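PDB 2QTT: 5'-Methylthioadenosine Nucleosidase from Arabidopsis thaliana, which is a plant nucleosidase of the phosphorylase superfamily, an alpha/beta protein built round a central mixed beta sheet, with adenine bound in this model. Local coordinates for residues Gly115-Phe120 and Phe219-Thr224; Ser27-Val32 and Pro108-Asn113; Leu23-Ser28 and Gly261-Asp266. All blocks are in the same frame, centred on the assembly; numbering follows the deposited sequence.

Overall arrangement
Contacts 1 and 2 lie in one sheet and share strand 110-119: its first part pairs with strand 28-32 in contact 2, and its last part with strand 217-226 in contact 1, where adenine rests against the backbone. Their centres are about 19 Å apart, on opposite sides of the chain's centre, yet they touch, with Leu220 N 3.0 Å from Asn113 O in a probable hydrogen bond. The Asn113 side chain remains about 10 Å from the adenine. Contact 3, a surface meeting of the chain ends, shares Ser27 and Ser28 with contact 2. Its centre is about 12 Å from that of contact 2 and about 27 Å from that of contact 1, far from the ligand.

Contact 1. Residues Gly115-Phe120 and Phe219-Thr224; sequences GTCGGF and FLKAVT. With ADE (adenine), chain C.
Parallel beta pairing of Gly115, Thr116 and Cys117 with Lys221, Ala222 and Val223 forms the part of the central sheet that lies beside the bound adenine. Four backbone hydrogen bonds join the strands: Gly115 N to Leu220 O, Ala222 N to Gly115 O, Cys117 N to Ala222 O at 2.9 Å, and Thr224 N to Cys117 O at 3.0 Å. The two short segments are strongly twisted, running at 57° to each other.

Thr116 shares its face with Ala222; beyond the last paired residues Thr224 crosses the Thr116 side chain at about a right angle. The methyl CG2 of Thr224 presses on Thr116 CB at 3.4 Å, tighter than usual for carbons. The other face carries Cys117, Lys221 and Val223. Cys117 SG, tucked between its own backbone N and carbonyl carbon (chi1 68°), meets the base of the lysine chain, 3.7 Å from Lys221 CB. That chain bends at chi2 and sends its buried ammonium to a salt bridge with Asp200, a hydrogen bond to Asn113 OD1, and a water 3.0 Å from NZ that also donates to Thr116 O.

Glycines suit the end of the strand. Val223 CG1 lies 3.7 Å from Gly119 N, in space that a side chain at 119 would have to share. Gly118 similarly lets the purine approach the main chain, its N 3.5 Å from adenine C5; Asp225 and Lys199 bind the ligand by hydrogen bonds.

Around this pair, helix 234-259 covers Ala222 and Thr224 through Val244, with Leu248 also on Ala222. Leu198 of strand 198-200 packs on Cys117 and Val223, and strand 130-138 flanks strand 217-226 in antiparallel fashion.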
loop_
_atom_site.group_PDB
_atom_site.type_symbol
_atom_site.label_atom_id
_atom_site.label_comp_id
_atom_site.label_asym_id
_atom_site.label_seq_id
_atom_site.Cartn_x
_atom_site.Cartn_y
_atom_site.Cartn_z
ATOM N N GLY A 115 6.812 15.155 5.806
ATOM C CA GLY A 115 6.556 14.606 7.127
ATOM C C GLY A 115 7.825 14.476 7.939
ATOM O O GLY A 115 8.918 14.720 7.423
ATOM N N THR A 116 7.670 14.080 9.199
ATOM C CA THR A 116 8.797 13.819 10.075
ATOM C C THR A 116 9.225 12.355 9.898
ATOM O O THR A 116 8.430 11.518 9.451
ATOM C CB THR A 116 8.473 14.146 11.551
ATOM O OG1 THR A 116 7.429 13.284 12.015
ATOM C CG2 THR A 116 8.037 15.630 11.706
ATOM N N CYS A 117 10.483 12.052 10.214
ATOM C CA CYS A 117 11.049 10.713 9.968
ATOM C C CYS A 117 12.256 10.476 10.869
ATOM O O CYS A 117 12.670 11.366 11.615
ATOM C CB CYS A 117 11.486 10.601 8.500
ATOM S SG CYS A 117 12.899 11.641 8.101
ATOM N N GLY A 118 12.818 9.273 10.809
ATOM C CA GLY A 118 14.037 8.978 11.551
ATOM C C GLY A 118 15.228 9.287 10.670
ATOM O O GLY A 118 15.086 9.387 9.444
ATOM N N GLY A 119 16.394 9.464 11.284
ATOM C CA GLY A 119 17.615 9.734 10.518
ATOM C C GLY A 119 18.815 9.006 11.097
ATOM O O GLY A 119 18.785 8.572 12.258
ATOM N N PHE A 120 19.871 8.880 10.296
ATOM C CA PHE A 120 21.116 8.294 10.771
ATOM C C PHE A 120 22.201 9.345 10.954
ATOM O O PHE A 120 22.646 9.979 9.988
ATOM C CB PHE A 120 21.558 7.137 9.867
ATOM C CG PHE A 120 20.591 5.985 9.902
ATOM C CD1 PHE A 120 19.503 5.943 9.029
ATOM C CD2 PHE A 120 20.734 4.973 10.846
ATOM C CE1 PHE A 120 18.557 4.886 9.079
ATOM C CE2 PHE A 120 19.793 3.905 10.897
ATOM C CZ PHE A 120 18.710 3.879 10.006
ATOM N N PHE A 219 10.050 15.078 -1.902
ATOM C CA PHE A 219 9.908 14.723 -0.490
ATOM C C PHE A 219 10.670 15.690 0.430
ATOM O O PHE A 219 11.870 15.954 0.217
ATOM C CB PHE A 219 10.399 13.291 -0.196
ATOM C CG PHE A 219 9.938 12.247 -1.186
ATOM C CD1 PHE A 219 10.576 12.108 -2.422
ATOM C CD2 PHE A 219 8.890 11.392 -0.869
ATOM C CE1 PHE A 219 10.162 11.158 -3.330
ATOM C CE2 PHE A 219 8.472 10.423 -1.774
ATOM C CZ PHE A 219 9.118 10.315 -3.009
ATOM N N LEU A 220 9.971 16.194 1.450
ATOM C CA LEU A 220 10.563 17.017 2.508
ATOM C C LEU A 220 10.466 16.200 3.793
ATOM O O LEU A 220 9.354 15.911 4.264
ATOM C CB LEU A 220 9.807 18.333 2.675
ATOM C CG LEU A 220 9.724 19.289 1.485
ATOM C CD1 LEU A 220 8.714 20.423 1.771
ATOM C CD2 LEU A 220 11.144 19.833 1.135
ATOM N N LYS A 221 11.610 15.782 4.324
ATOM C CA LYS A 221 11.625 14.816 5.434
ATOM C C LYS A 221 12.427 15.368 6.606
ATOM O O LYS A 221 13.642 15.602 6.495
ATOM C CB LYS A 221 12.152 13.435 5.000
ATOM C CG LYS A 221 11.242 12.677 4.017
ATOM C CD LYS A 221 10.039 12.090 4.717
ATOM C CE LYS A 221 8.911 11.796 3.748
ATOM N NZ LYS A 221 7.914 10.816 4.286
ATOM N N ALA A 222 11.718 15.591 7.713
ATOM C CA ALA A 222 12.273 16.314 8.835
ATOM C C ALA A 222 12.661 15.352 9.967
ATOM O O ALA A 222 11.821 14.639 10.524
ATOM C CB ALA A 222 11.263 17.416 9.331
ATOM N N VAL A 223 13.944 15.335 10.305
ATOM C CA VAL A 223 14.457 14.318 11.222
ATOM C C VAL A 223 14.034 14.611 12.686
ATOM O O VAL A 223 14.544 15.546 13.301
ATOM C CB VAL A 223 15.996 14.177 11.115
ATOM C CG1 VAL A 223 16.476 13.070 12.028
ATOM C CG2 VAL A 223 16.409 13.842 9.669
ATOM N N THR A 224 13.120 13.810 13.227
ATOM C CA THR A 224 12.701 13.976 14.634
ATOM C C THR A 224 13.420 13.042 15.585
ATOM O O THR A 224 13.344 13.227 16.807
ATOM C CB THR A 224 11.189 13.704 14.873
ATOM O OG1 THR A 224 10.805 12.454 14.286
ATOM C CG2 THR A 224 10.341 14.822 14.333
HETATM N N9 ADE C . 8.443 8.267 11.479
HETATM C C8 ADE C . 8.964 9.094 12.444
HETATM N N7 ADE C . 10.064 8.630 13.004
HETATM C C5 ADE C . 10.276 7.413 12.363
HETATM C C6 ADE C . 11.268 6.411 12.484
HETATM N N6 ADE C . 12.287 6.474 13.344
HETATM N N1 ADE C . 11.182 5.321 11.691
HETATM C C2 ADE C . 10.167 5.237 10.821
HETATM N N3 ADE C . 9.177 6.108 10.619
HETATM C C4 ADE C . 9.289 7.182 11.421
HETATM O O HOH W 1 7.234 11.224 7.185
#

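Contact 2. Residues Ser27-Val32 and Pro108-Asn113; sequences SSVVFV and PDIIIN
Ser27, Ser28 and Asp109 meet where strand 28-32 begins, and a single carboxylate oxygen gathers them. Asp109 OD2 accepts Ser28 N at 2.8 Å, nearly along its C-O bond, Ser27 N from above the carboxylate plane, and Ser27 OG at 3.0 Å on its syn lone pair. Asp109 N in turn donates to Ser28 O, tying the acid's backbone to the start of the strand. Serine at 27 adds a hydroxyl to the two backbone amides as third donor, while Ser28 OG instead lies against Pro108 CA.

Beyond it the strands run parallel. Val30 N bonds to Ile110 O, Ile112 N to Val30 O at 2.8 Å, and Val32 N to Ile112 O. At the far end the Asn113 side chain extends opposite its backbone N (chi1 -179°), which lets ND2 reach Val32 O at 2.9 Å; the donor stands above the carbonyl plane, while the oxygen lies close to the amide plane. Asn113 OD1 is held by Lys221.

Branched and aromatic side chains fill the faces. Ile112 CB sits over one face of the Phe31 ring, 4.1 Å from its centroid, in a CH-pi contact, with its CG2 and CD1 at CE2 and CZ. Val29 CG2 touches Ile112 CG1 at 3.7 Å. Helix 234-259 covers the sheet face carrying Phe31 and Ile112, through Ala252 and Val255 respectively; helix 92-106 packs on Val30, Ile111 and Val32 on the other.

Three neutral donors converging on OD2 are consistent with an ionised carboxylate; polar bonds fix the strand's start while apolar packing and backbone bonds hold the rest.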
loop_
_atom_site.group_PDB
_atom_site.type_symbol
_atom_site.label_atom_id
_atom_site.label_comp_id
_atom_site.label_asym_id
_atom_site.label_seq_id
_atom_site.Cartn_x
_atom_site.Cartn_y
_atom_site.Cartn_z
ATOM N N SER A 27 0.356 24.891 -11.981
ATOM C CA SER A 27 -0.878 25.496 -11.464
ATOM C C SER A 27 -1.308 24.953 -10.098
ATOM O O SER A 27 -1.895 25.687 -9.293
ATOM C CB SER A 27 -2.012 25.434 -12.496
ATOM O OG SER A 27 -2.242 24.126 -12.978
ATOM N N SER A 28 -1.029 23.678 -9.822
ATOM C CA SER A 28 -1.371 23.130 -8.510
ATOM C C SER A 28 -0.359 22.133 -7.942
ATOM O O SER A 28 0.404 21.480 -8.681
ATOM C CB SER A 28 -2.796 22.523 -8.486
ATOM O OG SER A 28 -2.835 21.230 -9.043
ATOM N N VAL A 29 -0.383 22.025 -6.616
ATOM C CA VAL A 29 0.415 21.043 -5.893
ATOM C C VAL A 29 -0.458 20.278 -4.897
ATOM O O VAL A 29 -1.375 20.857 -4.296
ATOM C CB VAL A 29 1.637 21.707 -5.173
ATOM C CG1 VAL A 29 1.222 22.937 -4.374
ATOM C CG2 VAL A 29 2.392 20.693 -4.284
ATOM N N VAL A 30 -0.220 18.971 -4.742
ATOM C CA VAL A 30 -0.825 18.299 -3.589
ATOM C C VAL A 30 0.266 17.842 -2.615
ATOM O O VAL A 30 1.287 17.254 -3.012
ATOM C CB VAL A 30 -1.779 17.121 -3.913
ATOM C CG1 VAL A 30 -2.974 17.552 -4.769
ATOM C CG2 VAL A 30 -1.051 16.011 -4.550
ATOM N N PHE A 31 0.049 18.149 -1.351
ATOM C CA PHE A 31 0.887 17.629 -0.268
ATOM C C PHE A 31 0.240 16.366 0.271
ATOM O O PHE A 31 -0.962 16.363 0.576
ATOM C CB PHE A 31 0.991 18.632 0.881
ATOM C CG PHE A 31 1.984 19.715 0.650
ATOM C CD1 PHE A 31 1.643 20.828 -0.125
ATOM C CD2 PHE A 31 3.259 19.632 1.206
ATOM C CE1 PHE A 31 2.560 21.857 -0.342
ATOM C CE2 PHE A 31 4.198 20.654 1.000
ATOM C CZ PHE A 31 3.848 21.770 0.222
ATOM N N VAL A 32 1.026 15.302 0.388
ATOM C CA VAL A 32 0.557 14.078 1.060
ATOM C C VAL A 32 1.245 14.059 2.414
ATOM O O VAL A 32 2.468 13.945 2.498
ATOM C CB VAL A 32 0.895 12.771 0.275
ATOM C CG1 VAL A 32 0.447 11.562 1.060
ATOM C CG2 VAL A 32 0.227 12.766 -1.116
ATOM N N PRO A 108 -2.886 17.145 -9.783
ATOM C CA PRO A 108 -1.786 18.032 -9.381
ATOM C C PRO A 108 -0.688 18.054 -10.439
ATOM O O PRO A 108 -0.502 17.058 -11.147
ATOM C CB PRO A 108 -1.254 17.376 -8.095
ATOM C CG PRO A 108 -1.618 15.916 -8.229
ATOM C CD PRO A 108 -2.944 15.921 -8.962
ATOM N N ASP A 109 0.019 19.180 -10.556
ATOM C CA ASP A 109 1.232 19.234 -11.380
ATOM C C ASP A 109 2.376 18.535 -10.682
ATOM O O ASP A 109 3.315 18.072 -11.323
ATOM C CB ASP A 109 1.663 20.675 -11.685
ATOM C CG ASP A 109 0.674 21.392 -12.557
ATOM O OD1 ASP A 109 0.606 21.064 -13.762
ATOM O OD2 ASP A 109 -0.041 22.262 -12.031
ATOM N N ILE A 110 2.304 18.489 -9.363
ATOM C CA ILE A 110 3.393 17.958 -8.565
ATOM C C ILE A 110 2.861 17.544 -7.203
ATOM O O ILE A 110 1.887 18.118 -6.697
ATOM C CB ILE A 110 4.589 18.995 -8.474
ATOM C CG1 ILE A 110 5.773 18.454 -7.659
ATOM C CG2 ILE A 110 4.116 20.371 -7.955
ATOM C CD1 ILE A 110 7.092 19.160 -8.028
ATOM N N ILE A 111 3.495 16.536 -6.622
ATOM C CA ILE A 111 3.106 16.003 -5.342
ATOM C C ILE A 111 4.280 16.179 -4.441
ATOM O O ILE A 111 5.416 15.944 -4.852
ATOM C CB ILE A 111 2.829 14.492 -5.408
ATOM C CG1 ILE A 111 1.658 14.177 -6.345
ATOM C CG2 ILE A 111 2.665 13.891 -3.981
ATOM C CD1 ILE A 111 0.344 13.954 -5.662
ATOM N N ILE A 112 4.006 16.598 -3.213
ATOM C CA ILE A 112 5.031 16.713 -2.190
ATOM C C ILE A 112 4.641 15.865 -0.988
ATOM O O ILE A 112 3.653 16.154 -0.299
ATOM C CB ILE A 112 5.265 18.178 -1.750
ATOM C CG1 ILE A 112 5.455 19.089 -2.985
ATOM C CG2 ILE A 112 6.414 18.240 -0.713
ATOM C CD1 ILE A 112 5.788 20.580 -2.712
ATOM N N ASN A 113 5.410 14.801 -0.759
ATOM C CA ASN A 113 5.310 14.036 0.483
ATOM C C ASN A 113 6.146 14.727 1.569
ATOM O O ASN A 113 7.377 14.759 1.498
ATOM C CB ASN A 113 5.758 12.577 0.255
ATOM C CG ASN A 113 5.651 11.711 1.522
ATOM O OD1 ASN A 113 6.549 10.912 1.821
ATOM N ND2 ASN A 113 4.544 11.879 2.279
#

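Contact 3. Residues Leu23-Ser28 and Gly261-Asp266; sequences LRPISS and GRNLSD
Gly261 and Pro25 begin this meeting of the two chain ends: Pro25 CB lies 3.8 Å from Gly261 C, the ring resting on bare backbone. Gly261 has a positive phi (77°), a conformation that glycine adopts readily.

Arg262 supplies the one direct hydrogen bond between the segments, its O accepting Ile26 N at 2.8 Å and almost straight (170°). The same oxygen is brushed by Pro25 CA and by Ile26 CD1. The arginine side chain leaves the contact, and its guanidinium makes a cation-pi contact with Phe258 while NH1 bonds to Phe258 O.

Asn263 follows, laying its flat amide against the Arg24-Pro25 peptide, with OD1 3.1 Å from Arg24 C. OD1 also lies 3.0 Å from Pro25 N, but proline has no N-H to give, so no bond forms. Asn263 N donates to Asp266 OD2 and Asn263 O accepts Asp266 N, each at 3.0 Å, closing the short 3-10 turn.

Leu264 is the first residue of the 3-10 segment. Its N donates to a water that passes a hydrogen bond on to Arg24 O, and its CD2 meets Ile26 CD1 at 3.8 Å, the two side chains crossing at about a right angle.

The segments thus join the lead-in to strand 28-32 with the tail after helix 234-259. Ile26, the buried residue here, also packs on Leu72 of strand 72-78, and Leu264 leans on Phe159 and Pro216.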
loop_
_atom_site.group_PDB
_atom_site.type_symbol
_atom_site.label_atom_id
_atom_site.label_comp_id
_atom_site.label_asym_id
_atom_site.label_seq_id
_atom_site.Cartn_x
_atom_site.Cartn_y
_atom_site.Cartn_z
ATOM N N LEU A 23 4.554 24.177 -22.672
ATOM C CA LEU A 23 4.822 24.118 -21.233
ATOM C C LEU A 23 4.691 25.498 -20.589
ATOM O O LEU A 23 5.044 26.517 -21.200
ATOM C CB LEU A 23 6.192 23.490 -20.972
ATOM C CG LEU A 23 6.203 21.980 -21.223
ATOM C CD1 LEU A 23 7.589 21.488 -21.685
ATOM C CD2 LEU A 23 5.707 21.219 -19.979
ATOM N N ARG A 24 4.173 25.535 -19.363
ATOM C CA ARG A 24 3.890 26.806 -18.690
ATOM C C ARG A 24 3.968 26.614 -17.170
ATOM O O ARG A 24 4.211 25.488 -16.720
ATOM C CB ARG A 24 2.520 27.360 -19.138
ATOM C CG ARG A 24 1.307 26.509 -18.738
ATOM C CD ARG A 24 -0.011 27.084 -19.303
ATOM N NE ARG A 24 -0.122 26.875 -20.749
ATOM C CZ ARG A 24 -0.457 25.726 -21.333
ATOM N NH1 ARG A 24 -0.710 24.644 -20.611
ATOM N NH2 ARG A 24 -0.527 25.649 -22.655
ATOM N N PRO A 25 3.802 27.699 -16.378
ATOM C CA PRO A 25 3.957 27.488 -14.934
ATOM C C PRO A 25 3.038 26.408 -14.365
ATOM O O PRO A 25 1.957 26.170 -14.893
ATOM C CB PRO A 25 3.610 28.861 -14.333
ATOM C CG PRO A 25 3.999 29.838 -15.433
ATOM C CD PRO A 25 3.538 29.121 -16.688
ATOM N N ILE A 26 3.518 25.766 -13.303
ATOM C CA ILE A 26 2.748 24.860 -12.452
ATOM C C ILE A 26 1.497 25.580 -11.968
ATOM O O ILE A 26 1.563 26.752 -11.608
ATOM C CB ILE A 26 3.610 24.439 -11.218
ATOM C CG1 ILE A 26 4.747 23.521 -11.672
ATOM C CG2 ILE A 26 2.759 23.761 -10.146
ATOM C CD1 ILE A 26 6.028 23.613 -10.804
ATOM N N SER A 27 0.356 24.891 -11.981
ATOM C CA SER A 27 -0.878 25.496 -11.464
ATOM C C SER A 27 -1.308 24.953 -10.098
ATOM O O SER A 27 -1.895 25.687 -9.293
ATOM C CB SER A 27 -2.012 25.434 -12.496
ATOM O OG SER A 27 -2.242 24.126 -12.978
ATOM N N SER A 28 -1.029 23.678 -9.822
ATOM C CA SER A 28 -1.371 23.130 -8.510
ATOM C C SER A 28 -0.359 22.133 -7.942
ATOM O O SER A 28 0.404 21.480 -8.681
ATOM C CB SER A 28 -2.796 22.523 -8.486
ATOM O OG SER A 28 -2.835 21.230 -9.043
ATOM N N GLY A 261 4.674 30.285 -9.855
ATOM C CA GLY A 261 5.071 30.960 -11.100
ATOM C C GLY A 261 6.172 30.261 -11.892
ATOM O O GLY A 261 6.651 30.785 -12.913
ATOM N N ARG A 262 6.580 29.073 -11.442
ATOM C CA ARG A 262 7.653 28.327 -12.123
ATOM C C ARG A 262 7.148 27.177 -12.985
ATOM O O ARG A 262 6.182 26.501 -12.611
ATOM C CB ARG A 262 8.674 27.784 -11.110
ATOM C CG ARG A 262 9.638 28.847 -10.584
ATOM C CD ARG A 262 10.645 28.277 -9.608
ATOM N NE ARG A 262 11.833 29.132 -9.487
ATOM C CZ ARG A 262 11.922 30.225 -8.733
ATOM N NH1 ARG A 262 10.891 30.644 -8.001
ATOM N NH2 ARG A 262 13.047 30.916 -8.714
ATOM N N ASN A 263 7.808 26.960 -14.130
ATOM C CA ASN A 263 7.611 25.746 -14.915
ATOM C C ASN A 263 8.340 24.613 -14.186
ATOM O O ASN A 263 9.252 24.868 -13.402
ATOM C CB ASN A 263 8.200 25.882 -16.330
ATOM C CG ASN A 263 7.490 26.924 -17.183
ATOM O OD1 ASN A 263 6.815 27.841 -16.675
ATOM N ND2 ASN A 263 7.649 26.795 -18.495
ATOM N N LEU A 264 7.937 23.375 -14.451
ATOM C CA LEU A 264 8.601 22.182 -13.904
ATOM C C LEU A 264 10.093 22.188 -14.196
ATOM O O LEU A 264 10.873 21.758 -13.363
ATOM C CB LEU A 264 7.977 20.887 -14.439
ATOM C CG LEU A 264 6.630 20.468 -13.855
ATOM C CD1 LEU A 264 6.164 19.234 -14.574
ATOM C CD2 LEU A 264 6.726 20.208 -12.352
ATOM N N SER A 265 10.472 22.701 -15.368
ATOM C CA SER A 265 11.872 22.747 -15.797
ATOM C C SER A 265 12.732 23.777 -15.046
ATOM O O SER A 265 13.967 23.688 -15.082
ATOM C CB SER A 265 11.962 23.015 -17.310
ATOM O OG SER A 265 11.431 24.292 -17.640
ATOM N N ASP A 266 12.087 24.755 -14.409
ATOM C CA ASP A 266 12.796 25.787 -13.666
ATOM C C ASP A 266 12.875 25.304 -12.238
ATOM O O ASP A 266 13.387 26.004 -11.374
ATOM C CB ASP A 266 12.028 27.111 -13.650
ATOM C CG ASP A 266 11.596 27.568 -15.019
ATOM O OD1 ASP A 266 12.422 27.543 -15.937
ATOM O OD2 ASP A 266 10.441 27.989 -15.259
HETATM O O HOH W 2 5.622 23.245 -16.263
#